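Local coordinates for hypothetical protein AGR_pAT_315 (Agrobacterium tumefaciens str. C58, PDB 1VQY) that is of unknown function but belongs to the NIPSNAP family, whose members are related to the dimeric alpha-beta barrel proteins, at residues E16-R21 and E77-L82; L31-E36 and Q89-R94; G51-D56 and Q62-W67. All blocks are in the same frame, centred on the assembly; numbering follows the deposited sequence.

Contact 1: E16-R21 and E77-L82; sequences EERIYR and ERRGKL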
loop_
_atom_site.group_PDB
_atom_site.type_symbol
_atom_site.label_atom_id
_atom_site.label_comp_id
_atom_site.label_asym_id
_atom_site.label_seq_id
_atom_site.Cartn_x
_atom_site.Cartn_y
_atom_site.Cartn_z
ATOM N N GLU B 16 -5.505 -12.579 17.870
ATOM C CA GLU B 16 -6.006 -11.639 16.889
ATOM C C GLU B 16 -5.380 -10.268 17.094
ATOM O O GLU B 16 -5.425 -9.714 18.186
ATOM C CB GLU B 16 -7.520 -11.508 16.959
ATOM C CG GLU B 16 -8.047 -10.350 16.092
ATOM C CD GLU B 16 -9.547 -10.197 16.129
ATOM O OE1 GLU B 16 -10.186 -10.619 17.116
ATOM O OE2 GLU B 16 -10.082 -9.659 15.150
ATOM N N GLU B 17 -4.821 -9.724 16.015
ATOM C CA GLU B 17 -4.305 -8.352 15.986
ATOM C C GLU B 17 -5.272 -7.451 15.226
ATOM O O GLU B 17 -5.543 -7.699 14.075
ATOM C CB GLU B 17 -2.928 -8.317 15.316
ATOM C CG GLU B 17 -2.209 -6.977 15.417
ATOM C CD GLU B 17 -0.741 -7.077 14.978
ATOM O OE1 GLU B 17 -0.405 -8.055 14.281
ATOM O OE2 GLU B 17 0.072 -6.193 15.341
ATOM N N ARG B 18 -5.816 -6.445 15.900
ATOM C CA ARG B 18 -6.620 -5.404 15.271
ATOM C C ARG B 18 -5.860 -4.077 15.238
ATOM O O ARG B 18 -5.197 -3.706 16.185
ATOM C CB ARG B 18 -7.940 -5.260 16.005
ATOM C CG ARG B 18 -8.678 -6.592 16.081
ATOM C CD ARG B 18 -9.890 -6.523 16.955
ATOM N NE ARG B 18 -10.906 -5.646 16.388
ATOM C CZ ARG B 18 -11.783 -5.983 15.439
ATOM N NH1 ARG B 18 -11.812 -7.213 14.908
ATOM N NH2 ARG B 18 -12.659 -5.072 15.026
ATOM N N ILE B 19 -5.939 -3.386 14.107
ATOM C CA ILE B 19 -5.046 -2.270 13.787
ATOM C C ILE B 19 -5.936 -1.212 13.211
ATOM O O ILE B 19 -6.469 -1.400 12.127
ATOM C CB ILE B 19 -3.948 -2.682 12.748
ATOM C CG1 ILE B 19 -3.136 -3.863 13.275
ATOM C CG2 ILE B 19 -2.987 -1.539 12.463
ATOM C CD1 ILE B 19 -2.382 -4.616 12.194
ATOM N N TYR B 20 -6.158 -0.139 13.968
ATOM C CA TYR B 20 -7.059 0.921 13.533
ATOM C C TYR B 20 -6.263 2.178 13.270
ATOM O O TYR B 20 -5.386 2.508 14.074
ATOM C CB TYR B 20 -8.098 1.259 14.608
ATOM C CG TYR B 20 -8.951 0.123 15.118
ATOM C CD1 TYR B 20 -9.151 -1.041 14.366
ATOM C CD2 TYR B 20 -9.610 0.243 16.326
ATOM C CE1 TYR B 20 -9.953 -2.071 14.834
ATOM C CE2 TYR B 20 -10.421 -0.768 16.796
ATOM C CZ TYR B 20 -10.581 -1.928 16.043
ATOM O OH TYR B 20 -11.373 -2.929 16.519
ATOM N N ARG B 21 -6.564 2.865 12.161
ATOM C CA ARG B 21 -6.097 4.235 11.951
ATOM C C ARG B 21 -7.186 5.155 12.433
ATOM O O ARG B 21 -8.309 5.130 11.924
ATOM C CB ARG B 21 -5.755 4.523 10.483
ATOM C CG ARG B 21 -5.542 6.016 10.137
ATOM C CD ARG B 21 -4.621 6.251 8.866
ATOM N NE ARG B 21 -5.052 5.537 7.663
ATOM N N GLU B 77 -17.853 -17.148 18.752
ATOM C CA GLU B 77 -18.800 -17.212 19.843
ATOM C C GLU B 77 -18.758 -15.956 20.720
ATOM O O GLU B 77 -19.793 -15.369 21.022
ATOM C CB GLU B 77 -18.526 -18.438 20.700
ATOM C CG GLU B 77 -19.482 -18.563 21.872
ATOM C CD GLU B 77 -19.568 -19.975 22.427
ATOM O OE1 GLU B 77 -18.624 -20.778 22.179
ATOM O OE2 GLU B 77 -20.587 -20.272 23.111
ATOM N N ARG B 78 -17.548 -15.561 21.113
ATOM C CA ARG B 78 -17.340 -14.456 22.054
ATOM C C ARG B 78 -17.566 -13.088 21.398
ATOM O O ARG B 78 -18.102 -12.156 22.019
ATOM C CB ARG B 78 -15.944 -14.552 22.651
ATOM C CG ARG B 78 -15.819 -15.646 23.680
ATOM C CD ARG B 78 -14.371 -16.069 23.871
ATOM N NE ARG B 78 -14.203 -17.001 24.988
ATOM C CZ ARG B 78 -14.163 -16.643 26.266
ATOM N NH1 ARG B 78 -14.291 -15.372 26.619
ATOM N NH2 ARG B 78 -14.008 -17.564 27.202
ATOM N N ARG B 79 -17.186 -12.973 20.134
ATOM C CA ARG B 79 -17.432 -11.741 19.412
ATOM C C ARG B 79 -18.924 -11.558 19.164
ATOM O O ARG B 79 -19.418 -10.425 19.139
ATOM C CB ARG B 79 -16.604 -11.678 18.126
ATOM C CG ARG B 79 -15.141 -11.351 18.398
ATOM C CD ARG B 79 -14.391 -10.896 17.160
ATOM N NE ARG B 79 -14.906 -9.630 16.605
ATOM C CZ ARG B 79 -14.608 -8.407 17.058
ATOM N NH1 ARG B 79 -13.794 -8.229 18.101
ATOM N NH2 ARG B 79 -15.146 -7.352 16.467
ATOM N N GLY B 80 -19.643 -12.669 19.029
ATOM C CA GLY B 80 -21.108 -12.637 18.883
ATOM C C GLY B 80 -21.842 -12.243 20.156
ATOM O O GLY B 80 -22.882 -11.583 20.099
ATOM N N LYS B 81 -21.313 -12.676 21.304
ATOM C CA LYS B 81 -21.834 -12.253 22.617
ATOM C C LYS B 81 -21.599 -10.768 22.809
ATOM O O LYS B 81 -22.425 -10.074 23.388
ATOM C CB LYS B 81 -21.164 -13.017 23.775
ATOM C CG LYS B 81 -21.631 -14.455 23.948
ATOM N N LEU B 82 -20.460 -10.279 22.330
ATOM C CA LEU B 82 -20.142 -8.863 22.488
ATOM C C LEU B 82 -21.097 -8.005 21.647
ATOM O O LEU B 82 -21.628 -7.013 22.126
ATOM C CB LEU B 82 -18.686 -8.591 22.120
ATOM C CG LEU B 82 -18.267 -7.131 22.209
ATOM C CD1 LEU B 82 -18.374 -6.608 23.647
ATOM C CD2 LEU B 82 -16.861 -6.948 21.645
HETATM O O HOH W 1 -11.173 -9.679 19.310
#

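Contact 2: L31-E36 and Q89-R94; sequences LKLVRE and QAFIPR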
loop_
_atom_site.group_PDB
_atom_site.type_symbol
_atom_site.label_atom_id
_atom_site.label_comp_id
_atom_site.label_asym_id
_atom_site.label_seq_id
_atom_site.Cartn_x
_atom_site.Cartn_y
_atom_site.Cartn_z
ATOM N N LEU B 31 -9.134 7.009 22.958
ATOM C CA LEU B 31 -8.552 6.435 24.153
ATOM C C LEU B 31 -9.407 6.576 25.401
ATOM O O LEU B 31 -9.483 5.651 26.218
ATOM C CB LEU B 31 -7.188 7.070 24.407
ATOM C CG LEU B 31 -6.077 6.598 23.479
ATOM C CD1 LEU B 31 -4.783 7.322 23.864
ATOM C CD2 LEU B 31 -5.912 5.041 23.494
ATOM N N LYS B 32 -10.037 7.741 25.544
ATOM C CA LYS B 32 -10.830 8.058 26.717
ATOM C C LYS B 32 -12.072 7.187 26.767
ATOM O O LYS B 32 -12.440 6.679 27.827
ATOM C CB LYS B 32 -11.233 9.537 26.728
ATOM C CG LYS B 32 -12.123 9.902 27.907
ATOM C CD LYS B 32 -12.593 11.347 27.900
ATOM C CE LYS B 32 -12.971 11.760 29.331
ATOM N NZ LYS B 32 -13.535 13.125 29.409
ATOM N N LEU B 33 -12.732 7.044 25.631
ATOM C CA LEU B 33 -13.865 6.132 25.535
ATOM C C LEU B 33 -13.505 4.700 25.923
ATOM O O LEU B 33 -14.241 4.053 26.668
ATOM C CB LEU B 33 -14.440 6.139 24.115
ATOM C CG LEU B 33 -15.325 7.347 23.847
ATOM C CD1 LEU B 33 -15.531 7.492 22.356
ATOM C CD2 LEU B 33 -16.651 7.215 24.584
ATOM N N VAL B 34 -12.374 4.212 25.439
ATOM C CA VAL B 34 -11.997 2.843 25.717
ATOM C C VAL B 34 -11.598 2.719 27.196
ATOM O O VAL B 34 -12.125 1.857 27.910
ATOM C CB VAL B 34 -10.900 2.332 24.745
ATOM C CG1 VAL B 34 -10.460 0.895 25.098
ATOM C CG2 VAL B 34 -11.418 2.386 23.306
ATOM N N ARG B 35 -10.717 3.604 27.659
ATOM C CA ARG B 35 -10.298 3.643 29.077
ATOM C C ARG B 35 -11.483 3.610 30.047
ATOM O O ARG B 35 -11.563 2.747 30.931
ATOM C CB ARG B 35 -9.461 4.905 29.339
ATOM C CG ARG B 35 -8.941 5.047 30.786
ATOM C CD ARG B 35 -7.972 6.215 30.974
ATOM N NE ARG B 35 -6.877 6.146 30.007
ATOM C CZ ARG B 35 -6.727 6.937 28.940
ATOM N NH1 ARG B 35 -7.579 7.921 28.661
ATOM N NH2 ARG B 35 -5.704 6.744 28.137
ATOM N N GLU B 36 -12.408 4.551 29.844
ATOM C CA GLU B 36 -13.485 4.825 30.786
ATOM C C GLU B 36 -14.726 3.935 30.657
ATOM O O GLU B 36 -15.459 3.771 31.630
ATOM C CB GLU B 36 -13.894 6.282 30.660
ATOM C CG GLU B 36 -12.766 7.268 30.995
ATOM C CD GLU B 36 -13.262 8.706 31.143
ATOM O OE1 GLU B 36 -14.442 8.984 30.841
ATOM O OE2 GLU B 36 -12.469 9.570 31.562
ATOM N N GLN B 89 -23.692 -2.206 22.527
ATOM C CA GLN B 89 -24.458 -1.674 21.403
ATOM C C GLN B 89 -24.585 -0.163 21.485
ATOM O O GLN B 89 -24.549 0.529 20.454
ATOM C CB GLN B 89 -25.830 -2.334 21.332
ATOM C CG GLN B 89 -25.752 -3.754 20.759
ATOM C CD GLN B 89 -27.082 -4.482 20.804
ATOM O OE1 GLN B 89 -28.078 -3.955 21.317
ATOM N NE2 GLN B 89 -27.107 -5.705 20.264
ATOM N N ALA B 90 -24.714 0.337 22.714
ATOM C CA ALA B 90 -24.736 1.773 22.972
ATOM C C ALA B 90 -23.330 2.411 22.888
ATOM O O ALA B 90 -23.204 3.606 22.617
ATOM C CB ALA B 90 -25.377 2.043 24.347
ATOM N N PHE B 91 -22.285 1.613 23.105
ATOM C CA PHE B 91 -20.900 2.120 23.155
ATOM C C PHE B 91 -20.175 2.161 21.802
ATOM O O PHE B 91 -19.430 3.121 21.499
ATOM C CB PHE B 91 -20.044 1.300 24.141
ATOM C CG PHE B 91 -18.585 1.630 24.071
ATOM C CD1 PHE B 91 -18.079 2.716 24.755
ATOM C CD2 PHE B 91 -17.718 0.880 23.265
ATOM C CE1 PHE B 91 -16.723 3.045 24.660
ATOM C CE2 PHE B 91 -16.360 1.198 23.173
ATOM C CZ PHE B 91 -15.863 2.284 23.870
ATOM N N ILE B 92 -20.357 1.110 21.013
ATOM C CA ILE B 92 -19.571 0.921 19.789
ATOM C C ILE B 92 -19.810 1.953 18.646
ATOM O O ILE B 92 -18.871 2.283 17.913
ATOM C CB ILE B 92 -19.673 -0.560 19.291
ATOM C CG1 ILE B 92 -18.696 -0.833 18.134
ATOM C CG2 ILE B 92 -21.072 -0.905 18.877
ATOM C CD1 ILE B 92 -17.220 -0.556 18.474
ATOM N N PRO B 93 -21.039 2.488 18.512
ATOM C CA PRO B 93 -21.219 3.511 17.495
ATOM C C PRO B 93 -20.437 4.791 17.801
ATOM O O PRO B 93 -20.047 5.494 16.876
ATOM C CB PRO B 93 -22.730 3.807 17.530
ATOM C CG PRO B 93 -23.348 2.700 18.311
ATOM C CD PRO B 93 -22.291 2.249 19.254
ATOM N N ARG B 94 -20.222 5.099 19.070
ATOM C CA ARG B 94 -19.491 6.308 19.427
ATOM C C ARG B 94 -18.009 6.135 19.199
ATOM O O ARG B 94 -17.292 7.111 18.984
ATOM C CB ARG B 94 -19.709 6.668 20.896
ATOM C CG ARG B 94 -21.116 7.068 21.244
ATOM C CD ARG B 94 -21.182 7.434 22.708
ATOM N NE ARG B 94 -21.507 6.278 23.529
ATOM C CZ ARG B 94 -21.053 6.061 24.768
ATOM N NH1 ARG B 94 -20.207 6.913 25.358
ATOM N NH2 ARG B 94 -21.455 4.969 25.427
#

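Contact 3: G51-D56 and Q62-W67; sequences GYFVTD and QVIHMW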
loop_
_atom_site.group_PDB
_atom_site.type_symbol
_atom_site.label_atom_id
_atom_site.label_comp_id
_atom_site.label_asym_id
_atom_site.label_seq_id
_atom_site.Cartn_x
_atom_site.Cartn_y
_atom_site.Cartn_z
ATOM N N GLY B 51 -2.616 -6.966 24.822
ATOM C CA GLY B 51 -1.952 -5.665 24.809
ATOM C C GLY B 51 -2.767 -4.632 24.076
ATOM O O GLY B 51 -3.620 -4.966 23.281
ATOM N N TYR B 52 -2.517 -3.363 24.357
ATOM C CA TYR B 52 -3.262 -2.265 23.732
ATOM C C TYR B 52 -2.285 -1.087 23.567
ATOM O O TYR B 52 -1.759 -0.573 24.554
ATOM C CB TYR B 52 -4.472 -1.895 24.602
ATOM C CG TYR B 52 -5.693 -1.425 23.832
ATOM C CD1 TYR B 52 -5.647 -0.281 23.022
ATOM C CD2 TYR B 52 -6.908 -2.108 23.923
ATOM C CE1 TYR B 52 -6.768 0.151 22.330
ATOM C CE2 TYR B 52 -8.024 -1.690 23.222
ATOM C CZ TYR B 52 -7.959 -0.557 22.432
ATOM O OH TYR B 52 -9.090 -0.125 21.750
ATOM N N PHE B 53 -2.033 -0.682 22.319
ATOM C CA PHE B 53 -0.907 0.193 22.010
ATOM C C PHE B 53 -1.295 1.380 21.128
ATOM O O PHE B 53 -2.242 1.314 20.360
ATOM C CB PHE B 53 0.201 -0.578 21.290
ATOM C CG PHE B 53 0.577 -1.884 21.932
ATOM C CD1 PHE B 53 1.398 -1.917 23.057
ATOM C CD2 PHE B 53 0.145 -3.090 21.385
ATOM C CE1 PHE B 53 1.755 -3.111 23.643
ATOM C CE2 PHE B 53 0.506 -4.305 21.963
ATOM C CZ PHE B 53 1.312 -4.312 23.102
ATOM N N VAL B 54 -0.536 2.461 21.251
ATOM C CA VAL B 54 -0.589 3.583 20.326
ATOM C C VAL B 54 0.809 3.705 19.751
ATOM O O VAL B 54 1.770 3.687 20.502
ATOM C CB VAL B 54 -1.005 4.893 21.045
ATOM C CG1 VAL B 54 -1.024 6.083 20.073
ATOM C CG2 VAL B 54 -2.369 4.723 21.667
ATOM N N THR B 55 0.918 3.796 18.426
ATOM C CA THR B 55 2.213 3.790 17.738
ATOM C C THR B 55 2.862 5.157 17.894
ATOM O O THR B 55 2.209 6.158 17.641
ATOM C CB THR B 55 2.052 3.488 16.222
ATOM O OG1 THR B 55 1.383 2.242 16.041
ATOM C CG2 THR B 55 3.392 3.408 15.522
ATOM N N ASP B 56 4.132 5.193 18.299
ATOM C CA ASP B 56 4.885 6.446 18.394
ATOM C C ASP B 56 5.828 6.666 17.208
ATOM O O ASP B 56 6.102 7.795 16.832
ATOM C CB ASP B 56 5.696 6.499 19.699
ATOM C CG ASP B 56 6.286 7.883 19.972
ATOM O OD1 ASP B 56 5.507 8.871 19.998
ATOM O OD2 ASP B 56 7.514 7.972 20.173
ATOM N N GLN B 62 -2.403 5.643 15.038
ATOM C CA GLN B 62 -2.595 4.211 14.900
ATOM C C GLN B 62 -2.777 3.585 16.281
ATOM O O GLN B 62 -1.946 3.785 17.170
ATOM C CB GLN B 62 -1.367 3.560 14.205
ATOM C CG GLN B 62 -1.498 2.055 14.030
ATOM C CD GLN B 62 -0.328 1.382 13.315
ATOM O OE1 GLN B 62 0.789 1.291 13.846
ATOM N NE2 GLN B 62 -0.605 0.825 12.127
ATOM N N VAL B 63 -3.841 2.807 16.451
ATOM C CA VAL B 63 -4.017 1.957 17.636
ATOM C C VAL B 63 -3.818 0.476 17.267
ATOM O O VAL B 63 -4.180 0.058 16.189
ATOM C CB VAL B 63 -5.423 2.167 18.238
ATOM C CG1 VAL B 63 -5.633 1.281 19.423
ATOM C CG2 VAL B 63 -5.589 3.596 18.669
ATOM N N ILE B 64 -3.269 -0.325 18.163
ATOM C CA ILE B 64 -3.102 -1.777 17.930
ATOM C C ILE B 64 -3.493 -2.523 19.192
ATOM O O ILE B 64 -2.958 -2.232 20.268
ATOM C CB ILE B 64 -1.633 -2.131 17.603
ATOM C CG1 ILE B 64 -1.213 -1.519 16.263
ATOM C CG2 ILE B 64 -1.398 -3.662 17.590
ATOM C CD1 ILE B 64 0.292 -1.594 16.003
ATOM N N HIS B 65 -4.408 -3.481 19.082
ATOM C CA HIS B 65 -4.751 -4.327 20.240
ATOM C C HIS B 65 -4.787 -5.814 19.906
ATOM O O HIS B 65 -5.189 -6.215 18.812
ATOM C CB HIS B 65 -6.039 -3.888 20.950
ATOM C CG HIS B 65 -7.144 -3.443 20.039
ATOM N ND1 HIS B 65 -8.357 -4.088 19.974
ATOM C CD2 HIS B 65 -7.243 -2.378 19.209
ATOM C CE1 HIS B 65 -9.149 -3.461 19.125
ATOM N NE2 HIS B 65 -8.493 -2.421 18.642
HETATM N N MSE B 66 -4.327 -6.617 20.864
HETATM C CA MSE B 66 -4.220 -8.057 20.696
HETATM C C MSE B 66 -5.096 -8.821 21.658
HETATM O O MSE B 66 -5.173 -8.493 22.848
HETATM C CB MSE B 66 -2.778 -8.507 20.860
HETATM C CG MSE B 66 -2.002 -8.537 19.556
HETATM SE SE MSE B 66 -0.081 -8.528 19.960
HETATM C CE MSE B 66 0.568 -8.870 18.231
ATOM N N TRP B 67 -5.731 -9.863 21.126
ATOM C CA TRP B 67 -6.701 -10.673 21.863
ATOM C C TRP B 67 -6.390 -12.139 21.713
ATOM O O TRP B 67 -6.213 -12.607 20.585
ATOM C CB TRP B 67 -8.100 -10.414 21.334
ATOM C CG TRP B 67 -8.530 -8.982 21.515
ATOM C CD1 TRP B 67 -8.361 -7.970 20.632
ATOM C CD2 TRP B 67 -9.177 -8.409 22.665
ATOM N NE1 TRP B 67 -8.874 -6.803 21.144
ATOM C CE2 TRP B 67 -9.378 -7.041 22.391
ATOM C CE3 TRP B 67 -9.603 -8.920 23.896
ATOM C CZ2 TRP B 67 -10.016 -6.176 23.291
ATOM C CZ3 TRP B 67 -10.210 -8.066 24.801
ATOM C CH2 TRP B 67 -10.416 -6.706 24.497
HETATM O O HOH W 2 -0.285 6.611 16.881
#

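Contact 1: E16-R21 and E77-L82
Two arginines stacked on each other, R18 and R79, join strand 14-22, an inner strand of the four-stranded antiparallel sheet, to helix 72-84. Their side chains arrive from opposite directions, one rising off the sheet and the other reaching down from the helix, and the guanidinium planes lie nearly parallel, 17° apart, with centres separated by 4.1 Å. The overlap is displaced: NH1 of R18 sits above the rim of the R79 group, and NH2 of R18 is 3.7 Å from NH2 of R79. In both arginines the chain bends at chi3 (66° in R18, 64° in R79), and the two flat ends lie against each other. R18 is fixed in rotation by partners in its own plane. Its NE and NH2 grip the hydroxyl of Y20 side-on, NE at 2.8 Å from OH, while NH1 donates to OE2 of E16 at 3.0 Å in a salt bridge. That oxygen is met from above the carboxylate plane, and it is also held by R75 and N104. The other carboxylate oxygen serves the helix through water: OE1 of E16 accepts from a water at 2.6 Å, which in turn accepts from NH1 of R79. Directly, OE1 and the R79 guanidinium are related only by charge, because the oxygen lies well out of its plane. The nearby carboxylate and its water bridge probably offset the cost of bringing two cations face to face. Y20 meets H65 edge-to-face, and R18 also packs on L60 of a third subunit. Few atoms touch across this small interface: it is a polar strand-to-helix link, an arginine-arginine stack beside a shared carboxylate, on the helix-covered face of a ferredoxin-like alpha-beta sheet.

Contact 2: L31-E36 and Q89-R94
L33 and F91 form the centre of an antiparallel helix pair in the helical layer that lies over the sheet of this alpha-beta fold. Helices 27-46 and 86-96 run with their local axes 11.0 Å apart at closest and 160° between their directions, a spacing bridged mainly by side chains, with the F91 ring also reaching the backbone of L33 and V34. The apolar contacts depend on F91. Its CG stands anti to the backbone N (chi1 171°), which carries the ring across to the other helix, where CE1 lies 3.9 Å from CB of L33. The same ring carbon approaches the backbone, with L33 O at 3.3 Å, and the V34 N lies near the ring plane at its edge. V34 itself adds only a marginal touch through CG2; its side chain also packs on Y52 and on F112 of the second subunit. L95 fills in beside both L33 and V34. Polar interactions stay with R94, which lies nearer to solvent: NH2 forms a salt bridge with E37, so this arginine ties its helix to the next turn of helix 27-46. Its NE donates to O of A90 at 3.3 Å, nearly straight at 164°, and its NH1 rests 3.7 Å from CD2 of L33.

Contact 3: G51-D56 and Q62-W67
Y52 and H65 face each other across an antiparallel hairpin, strand 49-55 against strand 62-69, and make its most closely packed part. Their rings form an offset stack, centroids 4.5 Å apart and planes 5° from parallel, and CB of H65 sits over the Y52 face as a CH-pi contact. On the same sheet face CE1 of Y52 presses against CG1 of V63 at 3.3 Å. The H65 ring is steadied by the indole of W67, whose NE1 donates to ND1 at 3.0 Å in the planes of both rings, and Y52 OH bonds to Y30 OH. Backbone bonds link M66 to G51, F53 to I64 in both directions, and T55 to Q62. F53 and I64 occupy the other face, where CD2 of F53 touches CG2 of I64 only loosely, at 4.1 Å. The T55-Q62 end is wetter. A water there donates to T55 O at 2.6 Å and accepts from Q62 N, while the T55 OG1 to Q62 OE1 bond, 2.5 Å, is doubtfully short. Since F53 to T55 also pair with a strand of the second subunit, the sheet continues across the interface, as expected of a dimeric alpha-beta barrel.

How the contacts relate
From the N terminus, strand 14-22 leads into helix 27-46, then into the hairpin of strands 49-55 and 62-69, and on to helices 72-84 and 86-96. Contact 1 closes the loop from strand 14-22 to helix 72-84. Contact 2 closes one from helix 27-46 to helix 86-96, so the two cross, since their segments alternate. Contact 3, the hairpin, is nested within both. Contacts 1 and 3 share the sheet, where E16 N lies 2.8 Å from W67 O in a probable hydrogen bond; contacts 2 and 3 meet where CG1 of V34 packs on OH of Y52. Together they join sheet and helical layer.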